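Local coordinates for protein cysteine synthase (Helicobacter pylori, PDB 6AHI) that uses pyridoxal 5'-phosphate to make L-cysteine and acetate from O-acetyl-L-serine and hydrogen sulfide, and also has cystathionine beta-synthase activity, at residues I69-A74 and Y142-F147. Numbering follows the deposited sequence.
Sequences IIEPTA and YLPLQF
The carboxylate of Glu-71 reaches across from its strand and binds two consecutive backbone N-H groups of the loop 143-147. OE2 accepts from Gln-146 N at 2.9 Å through its syn lone pair, in a nearly straight bond (170°). OE1 takes Leu-145 N at 3.0 Å in a more bent one, the donor lying somewhat out of the carboxylate plane. With CG anti to the backbone N (chi1 -173°) and the chain bent at chi2, the acid swings toward the loop, and its two bonds fix the rotation of the carboxylate. The ring of Pro-144 lies obliquely against it, CD 3.4 Å from Glu-71 OE1. The Gln-146 side chain, extended beyond CG, crosses the carboxylate obliquely, with CB and CG close to Glu-71 OE2 and the amide plane turned 35° from it. Gln-146 OE1 is hydrogen-bonded to Thr-77 OG1.

Ahead of this polar grip the two segments join in a single parallel bridge between Ile-69 and Tyr-142, with Ile-70 N donating to Tyr-142 O at 2.9 Å. On one face of the sheet these two side chains run side by side, Ile-69 CD1 at the ring edge, 3.8 Å from Tyr-142 CD2. Leu-143 CD1 packs against Ile-70 CB and Pro-72 CD, crossing the proline ring at about a right angle, as does Leu-145.

Phe-147 touches Ser-181 and Thr-73 lies near Asn-76, both probable pyridoxal 5'-phosphate ligands, placing the contact beside the likely cofactor site. Strand 91-97 pairs with the other side of strand 68-72; helix 123-137 packs on Pro-72, Leu-143 and Leu-145, and helix 48-60 on Tyr-142, Pro-144 and Gln-146.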
ATOM      1  N   ILE A  69       9.897  -8.824 -22.007  1.00 55.22           N
ATOM      2  CA  ILE A  69       8.457  -9.001 -21.794  1.00 55.16           C
ATOM      3  C   ILE A  69       7.720  -7.813 -22.411  1.00 56.12           C
ATOM      4  O   ILE A  69       8.042  -6.670 -22.069  1.00 54.55           O
ATOM      5  CB  ILE A  69       8.088  -9.077 -20.300  1.00 54.42           C
ATOM      6  CG1 ILE A  69       8.924 -10.094 -19.517  1.00 55.56           C
ATOM      7  CG2 ILE A  69       6.591  -9.336 -20.165  1.00 52.71           C
ATOM      8  CD1 ILE A  69       8.981 -11.449 -20.170  1.00 57.85           C
ATOM      9  N   ILE A  70       6.720  -8.102 -23.259  1.00 57.87           N
ATOM     10  CA  ILE A  70       5.819  -7.105 -23.835  1.00 59.66           C
ATOM     11  C   ILE A  70       4.374  -7.459 -23.456  1.00 57.64           C
ATOM     12  O   ILE A  70       3.966  -8.578 -23.659  1.00 59.10           O
ATOM     13  CB  ILE A  70       5.978  -7.065 -25.364  1.00 64.56           C
ATOM     14  CG1 ILE A  70       7.449  -7.041 -25.800  1.00 67.62           C
ATOM     15  CG2 ILE A  70       5.187  -5.908 -25.956  1.00 65.75           C
ATOM     16  CD1 ILE A  70       7.648  -6.977 -27.281  1.00 72.23           C
ATOM     17  N   GLU A  71       3.594  -6.489 -22.966  1.00 55.44           N
ATOM     18  CA  GLU A  71       2.181  -6.720 -22.642  1.00 56.15           C
ATOM     19  C   GLU A  71       1.372  -5.440 -22.840  1.00 57.65           C
ATOM     20  O   GLU A  71       1.781  -4.375 -22.388  1.00 56.23           O
ATOM     21  CB  GLU A  71       2.050  -7.256 -21.215  1.00 54.34           C
ATOM     22  CG  GLU A  71       0.649  -7.684 -20.818  1.00 56.14           C
ATOM     23  CD  GLU A  71       0.009  -8.824 -21.603  1.00 58.79           C
ATOM     24  OE1 GLU A  71       0.539  -9.195 -22.700  1.00 62.29           O
ATOM     25  OE2 GLU A  71      -1.042  -9.342 -21.122  1.00 56.18           O
ATOM     26  N   PRO A  72       0.188  -5.489 -23.510  1.00 58.63           N
ATOM     27  CA  PRO A  72      -0.788  -4.399 -23.426  1.00 56.91           C
ATOM     28  C   PRO A  72      -1.514  -4.463 -22.073  1.00 53.05           C
ATOM     29  O   PRO A  72      -1.867  -5.545 -21.623  1.00 51.49           O
ATOM     30  CB  PRO A  72      -1.737  -4.700 -24.597  1.00 59.93           C
ATOM     31  CG  PRO A  72      -1.734  -6.214 -24.645  1.00 59.67           C
ATOM     32  CD  PRO A  72      -0.290  -6.592 -24.360  1.00 60.92           C
ATOM     33  N   THR A  73      -1.700  -3.321 -21.412  1.00 51.24           N
ATOM     34  CA  THR A  73      -2.313  -3.316 -20.077  1.00 49.99           C
ATOM     35  C   THR A  73      -2.921  -1.937 -19.827  1.00 49.50           C
ATOM     36  O   THR A  73      -2.491  -0.972 -20.384  1.00 51.40           O
ATOM     37  CB  THR A  73      -1.325  -3.759 -18.977  1.00 48.28           C
ATOM     38  OG1 THR A  73      -1.828  -3.552 -17.656  1.00 45.01           O
ATOM     39  CG2 THR A  73      -0.006  -3.032 -19.039  1.00 48.48           C
ATOM     40  N   ALA A  74      -3.979  -1.909 -19.021  1.00 54.13           N
ATOM     41  CA  ALA A  74      -4.563  -0.677 -18.501  1.00 55.55           C
ATOM     42  C   ALA A  74      -4.032  -0.419 -17.083  1.00 52.05           C
ATOM     43  O   ALA A  74      -4.494   0.515 -16.428  1.00 54.30           O
ATOM     44  CB  ALA A  74      -6.082  -0.746 -18.560  1.00 58.72           C
ATOM     45  N   TYR A 142       8.505 -12.013 -25.341  1.00 69.46           N
ATOM     46  CA  TYR A 142       7.456 -12.833 -24.796  1.00 68.17           C
ATOM     47  C   TYR A 142       6.235 -11.945 -24.567  1.00 64.05           C
ATOM     48  O   TYR A 142       6.331 -10.916 -23.925  1.00 62.41           O
ATOM     49  CB  TYR A 142       7.931 -13.575 -23.554  1.00 67.46           C
ATOM     50  CG  TYR A 142       6.807 -14.266 -22.837  1.00 69.93           C
ATOM     51  CD1 TYR A 142       6.181 -15.373 -23.384  1.00 73.87           C
ATOM     52  CD2 TYR A 142       6.334 -13.777 -21.636  1.00 68.19           C
ATOM     53  CE1 TYR A 142       5.148 -16.015 -22.719  1.00 73.61           C
ATOM     54  CE2 TYR A 142       5.304 -14.407 -20.956  1.00 70.69           C
ATOM     55  CZ  TYR A 142       4.695 -15.516 -21.514  1.00 71.79           C
ATOM     56  OH  TYR A 142       3.670 -16.117 -20.852  1.00 75.29           O
ATOM     57  N   LEU A 143       5.115 -12.359 -25.160  1.00 65.39           N
ATOM     58  CA  LEU A 143       3.877 -11.584 -25.216  1.00 66.90           C
ATOM     59  C   LEU A 143       2.792 -12.432 -24.557  1.00 64.96           C
ATOM     60  O   LEU A 143       2.176 -13.283 -25.207  1.00 66.56           O
ATOM     61  CB  LEU A 143       3.571 -11.237 -26.680  1.00 70.27           C
ATOM     62  CG  LEU A 143       2.391 -10.293 -26.957  1.00 72.04           C
ATOM     63  CD1 LEU A 143       2.490  -8.976 -26.193  1.00 71.87           C
ATOM     64  CD2 LEU A 143       2.271 -10.012 -28.455  1.00 76.28           C
ATOM     65  N   PRO A 144       2.555 -12.270 -23.236  1.00 60.78           N
ATOM     66  CA  PRO A 144       1.605 -13.121 -22.526  1.00 59.45           C
ATOM     67  C   PRO A 144       0.199 -13.093 -23.144  1.00 60.79           C
ATOM     68  O   PRO A 144      -0.434 -14.140 -23.236  1.00 63.91           O
ATOM     69  CB  PRO A 144       1.550 -12.552 -21.100  1.00 56.70           C
ATOM     70  CG  PRO A 144       2.816 -11.739 -20.953  1.00 57.24           C
ATOM     71  CD  PRO A 144       3.203 -11.291 -22.349  1.00 59.39           C
ATOM     72  N   LEU A 145      -0.263 -11.904 -23.553  1.00 60.42           N
ATOM     73  CA  LEU A 145      -1.677 -11.660 -23.921  1.00 59.43           C
ATOM     74  C   LEU A 145      -2.583 -12.319 -22.886  1.00 56.57           C
ATOM     75  O   LEU A 145      -3.189 -13.356 -23.154  1.00 54.74           O
ATOM     76  CB  LEU A 145      -1.952 -12.172 -25.336  1.00 63.10           C
ATOM     77  CG  LEU A 145      -1.268 -11.341 -26.419  1.00 65.26           C
ATOM     78  CD1 LEU A 145      -1.430 -11.977 -27.802  1.00 68.56           C
ATOM     79  CD2 LEU A 145      -1.800  -9.908 -26.424  1.00 64.51           C
ATOM     80  N   GLN A 146      -2.601 -11.701 -21.702  1.00 51.53           N
ATOM     81  CA  GLN A 146      -3.329 -12.189 -20.551  1.00 51.97           C
ATOM     82  C   GLN A 146      -4.796 -12.462 -20.924  1.00 49.50           C
ATOM     83  O   GLN A 146      -5.402 -13.387 -20.403  1.00 45.44           O
ATOM     84  CB  GLN A 146      -3.230 -11.185 -19.387  1.00 50.84           C
ATOM     85  CG  GLN A 146      -4.038  -9.905 -19.606  1.00 53.79           C
ATOM     86  CD  GLN A 146      -3.636  -8.779 -18.685  1.00 58.12           C
ATOM     87  OE1 GLN A 146      -3.797  -8.879 -17.465  1.00 58.49           O
ATOM     88  NE2 GLN A 146      -3.117  -7.692 -19.258  1.00 60.95           N
ATOM     89  N   PHE A 147      -5.355 -11.654 -21.833  1.00 53.53           N
ATOM     90  CA  PHE A 147      -6.790 -11.688 -22.144  1.00 56.91           C
ATOM     91  C   PHE A 147      -7.177 -12.970 -22.894  1.00 56.34           C
ATOM     92  O   PHE A 147      -8.354 -13.302 -22.948  1.00 54.21           O
ATOM     93  CB  PHE A 147      -7.211 -10.428 -22.899  1.00 65.55           C
ATOM     94  CG  PHE A 147      -6.996  -9.181 -22.089  1.00 72.82           C
ATOM     95  CD1 PHE A 147      -7.803  -8.896 -20.991  1.00 73.49           C
ATOM     96  CD2 PHE A 147      -5.923  -8.345 -22.368  1.00 81.20           C
ATOM     97  CE1 PHE A 147      -7.563  -7.769 -20.216  1.00 76.48           C
ATOM     98  CE2 PHE A 147      -5.692  -7.212 -21.600  1.00 85.44           C
ATOM     99  CZ  PHE A 147      -6.511  -6.929 -20.524  1.00 82.99           C
TER